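Local coordinates for organophosphorus hydrolase (Pseudomonas pseudoalcaligenes, PDB 4LE6), which probably hydrolyses organophosphate triesters, using a pair of zinc ions held in a metallo-beta-lactamase fold, at residues 118-122 against 155-159; 220-224 against 275-279; 295-301 against 312-316. All coordinates share one frame; numbering follows the deposited sequence. Where two conformers were deposited one is given.

Overall arrangement
From the N terminus, the three contacts follow one another in series, and none nests within or crosses another. Contact 1 closes first, joining helix 118-124 to the loop before strand 161-163; the chain between its segments carries the zinc ligands His139, His141, Asp143 and His144. Contact 2 then ties the end of edge strand 218-222 to helix 269-286, closing a loop that holds His226 and Asp247. Contact 3 begins just after the ligand His294 and closes the hairpin 300-305/310-314. Contacts 2 and 3 thus lie at opposite edges of one six-stranded sheet, their centres about 19 Å apart, whereas contact 1 belongs to the other sheet of the sandwich.

Contact 1: 118-122 against 155-159; sequences VQTNL and PAYPN
Tyr157 reaches from the loop 155-159 toward the helix segment 118-122 and places its phenol among Val118, Gln119 and Leu122. Its CG stands anti to the carbonyl carbon, beside the backbone N (chi1 -56°), and this torsion carries the ring toward the helix although the CB leaves the backbone in another direction. The hydroxyl end meets carbon: Tyr157 OH is 3.7 Å from Gln119 CB and 4.0 Å from Val118 CG1. The Val118 side chain crosses that of the tyrosine at about a right angle. Leu122, one turn after Val118, points against the tyrosine from the helix side, and its CD1 comes to 4.1 Å from Tyr157 CE1, an apolar contact. A long aromatic side chain suits this span.

Gln119 passes alongside the phenol, running the opposite way. With CG anti to the backbone N (chi1 -165°) and the chain extended beyond it, the amide is carried out to Ala156, its plane turned 57° from that of the Tyr157 ring. Gln119 NE2 lies 3.5 Å from Ala156 CB, where a small methyl allows the amide to come close, and gives its hydrogen bond to Asn150 OD1. On the other branch, Gln119 OE1 accepts a hydrogen bond from a water at 2.7 Å, and the same water donates to Ala156 O, also at 2.7 Å. OE1 is held by Lys123 NZ as well, so partners on both branches fix the rotation of the amide.

Behind this interface Val118 and Leu122 turn to the sheet, packing on Leu50 of strand 45-57 and on Ala91 and Leu93 of strand 85-95, while Pro129 in a loop touches both Gln119 and Tyr157. The contact therefore joins the loop leading into edge strand 161-163 to a helix resting on that same sheet.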
loop_
_atom_site.group_PDB
_atom_site.type_symbol
_atom_site.label_atom_id
_atom_site.label_comp_id
_atom_site.label_asym_id
_atom_site.label_seq_id
_atom_site.Cartn_x
_atom_site.Cartn_y
_atom_site.Cartn_z
ATOM N N VAL A 118 2.978 17.107 -4.679
ATOM C CA VAL A 118 4.203 16.757 -3.974
ATOM C C VAL A 118 4.574 17.769 -2.887
ATOM O O VAL A 118 4.893 17.371 -1.762
ATOM C CB VAL A 118 5.409 16.584 -4.932
ATOM C CG1 VAL A 118 6.733 16.626 -4.173
ATOM C CG2 VAL A 118 5.288 15.279 -5.683
ATOM N N GLN A 119 4.570 19.058 -3.204
ATOM C CA GLN A 119 5.027 20.029 -2.207
ATOM C C GLN A 119 4.055 20.038 -1.007
ATOM O O GLN A 119 4.469 20.122 0.174
ATOM C CB GLN A 119 5.177 21.429 -2.804
ATOM C CG GLN A 119 5.984 22.373 -1.900
ATOM C CD GLN A 119 6.057 23.794 -2.415
ATOM O OE1 GLN A 119 5.951 24.750 -1.644
ATOM N NE2 GLN A 119 6.230 23.947 -3.718
ATOM N N THR A 120 2.771 19.878 -1.312
ATOM C CA THR A 120 1.728 19.856 -0.278
ATOM C C THR A 120 1.962 18.668 0.653
ATOM O O THR A 120 1.959 18.802 1.886
ATOM C CB THR A 120 0.321 19.762 -0.903
ATOM O OG1 THR A 120 0.085 20.930 -1.700
ATOM C CG2 THR A 120 -0.790 19.641 0.175
ATOM N N ASN A 121 2.233 17.513 0.057
ATOM C CA ASN A 121 2.539 16.336 0.849
ATOM C C ASN A 121 3.876 16.447 1.569
ATOM O O ASN A 121 4.050 15.897 2.657
ATOM C CB ASN A 121 2.474 15.077 -0.009
ATOM C CG ASN A 121 1.040 14.674 -0.315
ATOM O OD1 ASN A 121 0.174 14.709 0.569
ATOM N ND2 ASN A 121 0.770 14.341 -1.564
ATOM N N LEU A 122 4.824 17.163 0.974
ATOM C CA LEU A 122 6.097 17.388 1.634
ATOM C C LEU A 122 5.825 18.132 2.936
ATOM O O LEU A 122 6.343 17.781 4.006
ATOM C CB LEU A 122 7.042 18.198 0.754
ATOM C CG LEU A 122 8.427 18.419 1.355
ATOM C CD1 LEU A 122 9.516 18.256 0.281
ATOM C CD2 LEU A 122 8.513 19.795 2.027
ATOM N N PRO A 155 10.722 29.854 -7.098
ATOM C CA PRO A 155 11.310 28.510 -6.984
ATOM C C PRO A 155 10.618 27.686 -5.896
ATOM O O PRO A 155 10.434 28.174 -4.790
ATOM C CB PRO A 155 12.761 28.790 -6.578
ATOM C CG PRO A 155 12.996 30.257 -6.853
ATOM C CD PRO A 155 11.669 30.912 -6.696
ATOM N N ALA A 156 10.218 26.456 -6.196
ATOM C CA ALA A 156 9.581 25.633 -5.189
ATOM C C ALA A 156 10.562 25.311 -4.053
ATOM O O ALA A 156 10.175 25.300 -2.882
ATOM C CB ALA A 156 9.044 24.361 -5.810
ATOM N N TYR A 157 11.828 25.075 -4.413
ATOM C CA TYR A 157 12.889 24.699 -3.465
ATOM C C TYR A 157 14.039 25.713 -3.558
ATOM O O TYR A 157 15.097 25.447 -4.128
ATOM C CB TYR A 157 13.320 23.254 -3.727
ATOM C CG TYR A 157 12.105 22.368 -3.652
ATOM C CD1 TYR A 157 11.549 22.030 -2.415
ATOM C CD2 TYR A 157 11.452 21.942 -4.792
ATOM C CE1 TYR A 157 10.414 21.284 -2.326
ATOM C CE2 TYR A 157 10.284 21.169 -4.704
ATOM C CZ TYR A 157 9.778 20.845 -3.471
ATOM O OH TYR A 157 8.628 20.073 -3.340
ATOM N N PRO A 158 13.813 26.900 -2.994
ATOM C CA PRO A 158 14.680 28.062 -3.247
ATOM C C PRO A 158 16.097 27.956 -2.682
ATOM O O PRO A 158 16.951 28.770 -3.044
ATOM C CB PRO A 158 13.934 29.202 -2.543
ATOM C CG PRO A 158 13.169 28.537 -1.451
ATOM C CD PRO A 158 12.691 27.243 -2.103
ATOM N N ASN A 159 16.338 27.013 -1.777
ATOM C CA ASN A 159 17.657 26.870 -1.182
ATOM C C ASN A 159 18.398 25.636 -1.681
ATOM O O ASN A 159 19.471 25.302 -1.166
ATOM C CB ASN A 159 17.524 26.839 0.335
ATOM C CG ASN A 159 16.852 28.086 0.867
ATOM O OD1 ASN A 159 17.084 29.190 0.371
ATOM N ND2 ASN A 159 16.010 27.919 1.866
HETATM O O HOH W 1 7.850 26.562 -2.277
#

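Contact 2: 220-224 against 275-279; sequences LVASP and SRQRI
Ser223 and Ser275 bring the two backbones together, their CA atoms 5.5 Å apart, where strand 218-222 has just ended and the chain runs past one side of helix 269-286. Arg278 and Ile279, three and four residues after Ser275, share one side of the helix with it, and all three direct their CB atoms toward the strand end. Ser223 itself bonds through its OG to His230.

Ser275 makes the direct tie. A chi1 of -58° swings its hydroxyl back toward its own N-H side, and from there OG donates across the contact to Pro224 O at 2.6 Å, in the carbonyl plane. The short serine fits a place so near the other backbone. Gln271 O, one turn back, also lies within bonding reach of OG, so the single hydrogen is probably shared. Deeper in, Val221 CG1 meets Ile279 CD1 at 4.0 Å, both branches being apolar; Leu243 of strand 240-246 touches each of these side chains.

Toward the solvent, Arg278 was modelled in two conformers, so its bonds are less certain. In one, NH1 donates to Ala222 O over a long 3.3 Å, with the oxygen close to the guanidinium plane, while NH2 donates a hydrogen bond to a water 2.9 Å away that itself donates to Ala222 O.

Two carbonyls where the strand gives way to loop, those of Pro224 and Ala222, are thus answered by helix side chains: by a short bond from the buried Ser275 hydroxyl and, with less certainty, by a long one from Arg278.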
loop_
_atom_site.group_PDB
_atom_site.type_symbol
_atom_site.label_atom_id
_atom_site.label_comp_id
_atom_site.label_asym_id
_atom_site.label_seq_id
_atom_site.Cartn_x
_atom_site.Cartn_y
_atom_site.Cartn_z
ATOM N N LEU A 220 25.246 8.071 -8.434
ATOM C CA LEU A 220 24.507 8.023 -9.688
ATOM C C LEU A 220 24.506 6.632 -10.293
ATOM O O LEU A 220 25.532 5.971 -10.319
ATOM C CB LEU A 220 25.176 8.952 -10.696
ATOM C CG LEU A 220 24.646 10.374 -10.676
ATOM C CD1 LEU A 220 24.785 10.970 -9.283
ATOM C CD2 LEU A 220 25.399 11.201 -11.706
ATOM N N VAL A 221 23.366 6.219 -10.830
ATOM C CA VAL A 221 23.270 4.985 -11.580
ATOM C C VAL A 221 22.666 5.329 -12.941
ATOM O O VAL A 221 21.448 5.513 -13.050
ATOM C CB VAL A 221 22.411 3.949 -10.837
ATOM C CG1 VAL A 221 22.192 2.708 -11.701
ATOM C CG2 VAL A 221 23.073 3.579 -9.502
ATOM N N ALA A 222 23.514 5.447 -13.968
ATOM C CA ALA A 222 23.039 5.813 -15.303
ATOM C C ALA A 222 22.024 4.775 -15.746
ATOM O O ALA A 222 22.256 3.590 -15.524
ATOM C CB ALA A 222 24.204 5.878 -16.304
ATOM N N SER A 223 20.917 5.214 -16.349
ATOM C CA SER A 223 19.838 4.328 -16.810
ATOM C C SER A 223 19.238 4.936 -18.084
ATOM O O SER A 223 18.039 5.236 -18.144
ATOM C CB SER A 223 18.739 4.179 -15.739
ATOM O OG SER A 223 18.262 5.444 -15.347
ATOM N N PRO A 224 20.079 5.153 -19.101
ATOM C CA PRO A 224 19.664 5.940 -20.273
ATOM C C PRO A 224 18.608 5.222 -21.104
ATOM O O PRO A 224 18.525 4.001 -21.036
ATOM C CB PRO A 224 20.963 6.088 -21.087
ATOM C CG PRO A 224 21.808 4.879 -20.685
ATOM C CD PRO A 224 21.454 4.625 -19.225
ATOM N N SER A 275 18.188 -0.920 -20.546
ATOM C CA SER A 275 18.402 -0.393 -19.194
ATOM C C SER A 275 17.419 -1.010 -18.197
ATOM O O SER A 275 17.794 -1.378 -17.079
ATOM C CB SER A 275 18.246 1.120 -19.197
ATOM O OG SER A 275 19.165 1.674 -20.109
ATOM N N ARG A 276 16.159 -1.136 -18.596
ATOM C CA ARG A 276 15.172 -1.779 -17.716
ATOM C C ARG A 276 15.561 -3.232 -17.375
ATOM O O ARG A 276 15.569 -3.625 -16.200
ATOM C CB ARG A 276 13.786 -1.752 -18.350
ATOM C CG ARG A 276 12.729 -2.541 -17.557
ATOM C CD ARG A 276 11.307 -2.200 -17.996
ATOM N NE ARG A 276 11.132 -2.288 -19.447
ATOM C CZ ARG A 276 11.086 -1.245 -20.268
ATOM N NH1 ARG A 276 10.928 -1.437 -21.563
ATOM N NH2 ARG A 276 11.205 -0.008 -19.817
ATOM N N GLN A 277 15.894 -4.023 -18.393
ATOM C CA GLN A 277 16.324 -5.410 -18.157
ATOM C C GLN A 277 17.501 -5.477 -17.179
ATOM O O GLN A 277 17.493 -6.262 -16.200
ATOM C CB GLN A 277 16.704 -6.068 -19.472
ATOM C CG GLN A 277 15.505 -6.360 -20.363
ATOM C CD GLN A 277 14.773 -7.650 -19.993
ATOM O OE1 GLN A 277 14.948 -8.199 -18.899
ATOM N NE2 GLN A 277 13.948 -8.140 -20.913
ATOM N N ARG A 278 18.498 -4.625 -17.416
ATOM C CA ARG A 278 19.683 -4.613 -16.563
ATOM C C ARG A 278 19.362 -4.211 -15.125
ATOM O O ARG A 278 19.799 -4.872 -14.155
ATOM C CB ARG A 278 20.728 -3.662 -17.134
ATOM C CG ARG A 278 21.956 -3.513 -16.268
ATOM C CD ARG A 278 23.093 -2.863 -17.042
ATOM N NE ARG A 278 22.748 -1.505 -17.468
ATOM C CZ ARG A 278 22.862 -0.424 -16.704
ATOM N NH1 ARG A 278 22.526 0.762 -17.189
ATOM N NH2 ARG A 278 23.309 -0.516 -15.460
ATOM N N ILE A 279 18.627 -3.116 -14.979
ATOM C CA ILE A 279 18.300 -2.605 -13.654
ATOM C C ILE A 279 17.412 -3.599 -12.891
ATOM O O ILE A 279 17.553 -3.772 -11.675
ATOM C CB ILE A 279 17.619 -1.225 -13.757
ATOM C CG1 ILE A 279 18.613 -0.176 -14.301
ATOM C CG2 ILE A 279 17.064 -0.765 -12.395
ATOM C CD1 ILE A 279 19.870 0.020 -13.458
HETATM O O HOH W 2 24.182 2.024 -14.472
#

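Contact 3: 295-301 against 312-316; sequences LPFPGLG and WVPVE
Leu295 lays its CD1 over one face of the Trp312 indole, 3.6 Å from the centroid of the six-membered ring and 15° off the ring normal, a CH-pi contact. It opens the approach to a beta hairpin, strands 300-305 and 310-314, at the edge of the sheet. With CG anti to the backbone N (chi1 174°), the indole extends from the strand toward the loop.

Next, Pro296 offers its carbonyl: a water donates to Pro296 O at 2.7 Å and accepts from Trp312 NE1 at 2.9 Å, bridging loop to strand and satisfying the indole N-H. Phe297 turns aside to meet Phe317 of the second subunit. A cis peptide bond precedes Pro298, and Gly299 has a positive phi, a conformation natural to glycine; together they turn the chain into the strand.

Leu300 then receives the direct backbone bond, Val315 N to Leu300 O at 2.9 Å and nearly straight at 169°, while Leu300 CB packs on Val315 CG1 at 3.9 Å. Gly301 and Pro314 form an antiparallel non-hydrogen-bonded pair, where a proline, lacking N-H, costs no bond across the pair. Having no side chain, Gly301 lets the indole lie against its backbone, with Trp312 CH2 3.2 Å from Gly301 N. On the paired strand, Val313 O sits 3.1 Å from Gly301 CA in a CA-H...O contact.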
loop_
_atom_site.group_PDB
_atom_site.type_symbol
_atom_site.label_atom_id
_atom_site.label_comp_id
_atom_site.label_asym_id
_atom_site.label_seq_id
_atom_site.Cartn_x
_atom_site.Cartn_y
_atom_site.Cartn_z
ATOM N N LEU A 295 5.326 3.637 -9.924
ATOM C CA LEU A 295 4.819 2.446 -9.259
ATOM C C LEU A 295 3.708 2.910 -8.307
ATOM O O LEU A 295 3.693 4.074 -7.917
ATOM C CB LEU A 295 5.946 1.726 -8.507
ATOM C CG LEU A 295 7.109 1.284 -9.405
ATOM C CD1 LEU A 295 8.210 0.635 -8.574
ATOM C CD2 LEU A 295 6.640 0.332 -10.500
ATOM N N PRO A 296 2.764 2.020 -7.969
ATOM C CA PRO A 296 1.669 2.397 -7.067
ATOM C C PRO A 296 2.218 2.957 -5.767
ATOM O O PRO A 296 3.124 2.373 -5.174
ATOM C CB PRO A 296 0.924 1.085 -6.858
ATOM C CG PRO A 296 1.243 0.271 -8.078
ATOM C CD PRO A 296 2.668 0.606 -8.365
ATOM N N PHE A 297 1.732 4.130 -5.386
ATOM C CA PHE A 297 2.287 4.867 -4.256
ATOM C C PHE A 297 2.173 3.996 -3.013
ATOM O O PHE A 297 1.150 3.321 -2.843
ATOM C CB PHE A 297 1.491 6.165 -4.058
ATOM C CG PHE A 297 1.930 6.940 -2.883
ATOM C CD1 PHE A 297 3.010 7.797 -2.980
ATOM C CD2 PHE A 297 1.301 6.781 -1.657
ATOM C CE1 PHE A 297 3.460 8.492 -1.876
ATOM C CE2 PHE A 297 1.746 7.476 -0.553
ATOM C CZ PHE A 297 2.832 8.334 -0.667
ATOM N N PRO A 298 3.171 4.040 -2.113
ATOM C CA PRO A 298 4.385 4.862 -2.021
ATOM C C PRO A 298 5.505 4.501 -3.010
ATOM O O PRO A 298 6.541 5.155 -3.028
ATOM C CB PRO A 298 4.853 4.626 -0.580
ATOM C CG PRO A 298 4.360 3.295 -0.241
ATOM C CD PRO A 298 3.033 3.155 -0.940
ATOM N N GLY A 299 5.307 3.474 -3.817
ATOM C CA GLY A 299 6.281 3.129 -4.838
ATOM C C GLY A 299 7.522 2.457 -4.286
ATOM O O GLY A 299 8.549 2.377 -4.964
ATOM N N LEU A 300 7.424 1.966 -3.056
ATOM C CA LEU A 300 8.549 1.343 -2.362
ATOM C C LEU A 300 8.379 -0.171 -2.302
ATOM O O LEU A 300 7.288 -0.664 -2.038
ATOM C CB LEU A 300 8.654 1.883 -0.948
ATOM C CG LEU A 300 9.055 3.348 -0.855
ATOM C CD1 LEU A 300 8.789 3.868 0.552
ATOM C CD2 LEU A 300 10.523 3.499 -1.231
ATOM N N GLY A 301 9.456 -0.914 -2.530
ATOM C CA GLY A 301 9.371 -2.354 -2.485
ATOM C C GLY A 301 10.593 -3.020 -3.065
ATOM O O GLY A 301 11.625 -2.378 -3.218
ATOM N N TRP A 312 6.927 -7.344 -8.701
ATOM C CA TRP A 312 7.085 -6.227 -7.770
ATOM C C TRP A 312 6.468 -6.630 -6.441
ATOM O O TRP A 312 5.366 -7.165 -6.425
ATOM C CB TRP A 312 6.335 -5.025 -8.324
ATOM C CG TRP A 312 6.270 -3.827 -7.430
ATOM C CD1 TRP A 312 5.141 -3.211 -6.960
ATOM C CD2 TRP A 312 7.379 -3.059 -6.935
ATOM N NE1 TRP A 312 5.488 -2.120 -6.180
ATOM C CE2 TRP A 312 6.852 -2.012 -6.153
ATOM C CE3 TRP A 312 8.766 -3.165 -7.067
ATOM C CZ2 TRP A 312 7.665 -1.077 -5.510
ATOM C CZ3 TRP A 312 9.574 -2.227 -6.418
ATOM C CH2 TRP A 312 9.016 -1.206 -5.658
ATOM N N VAL A 313 7.189 -6.407 -5.347
ATOM C CA VAL A 313 6.695 -6.710 -4.016
ATOM C C VAL A 313 6.686 -5.420 -3.215
ATOM O O VAL A 313 7.744 -4.934 -2.796
ATOM C CB VAL A 313 7.544 -7.777 -3.306
ATOM C CG1 VAL A 313 6.962 -8.081 -1.917
ATOM C CG2 VAL A 313 7.578 -9.051 -4.135
ATOM N N PRO A 314 5.493 -4.831 -3.030
ATOM C CA PRO A 314 5.440 -3.548 -2.323
ATOM C C PRO A 314 5.689 -3.722 -0.836
ATOM O O PRO A 314 5.352 -4.758 -0.263
ATOM C CB PRO A 314 4.010 -3.068 -2.563
ATOM C CG PRO A 314 3.211 -4.342 -2.815
ATOM C CD PRO A 314 4.159 -5.317 -3.431
ATOM N N VAL A 315 6.285 -2.713 -0.220
ATOM C CA VAL A 315 6.500 -2.729 1.210
ATOM C C VAL A 315 5.159 -2.829 1.927
ATOM O O VAL A 315 4.124 -2.343 1.440
ATOM C CB VAL A 315 7.245 -1.458 1.662
ATOM C CG1 VAL A 315 6.374 -0.250 1.466
ATOM C CG2 VAL A 315 7.707 -1.579 3.099
ATOM N N GLU A 316 5.179 -3.466 3.086
ATOM C CA GLU A 316 3.991 -3.556 3.915
ATOM C C GLU A 316 3.958 -2.376 4.877
ATOM O O GLU A 316 4.948 -2.085 5.536
ATOM C CB GLU A 316 3.981 -4.886 4.669
ATOM C CG GLU A 316 3.906 -6.085 3.721
ATOM C CD GLU A 316 3.907 -7.425 4.429
ATOM O OE1 GLU A 316 3.263 -7.547 5.492
ATOM O OE2 GLU A 316 4.563 -8.368 3.921
HETATM O O HOH W 3 3.833 -0.227 -4.754
#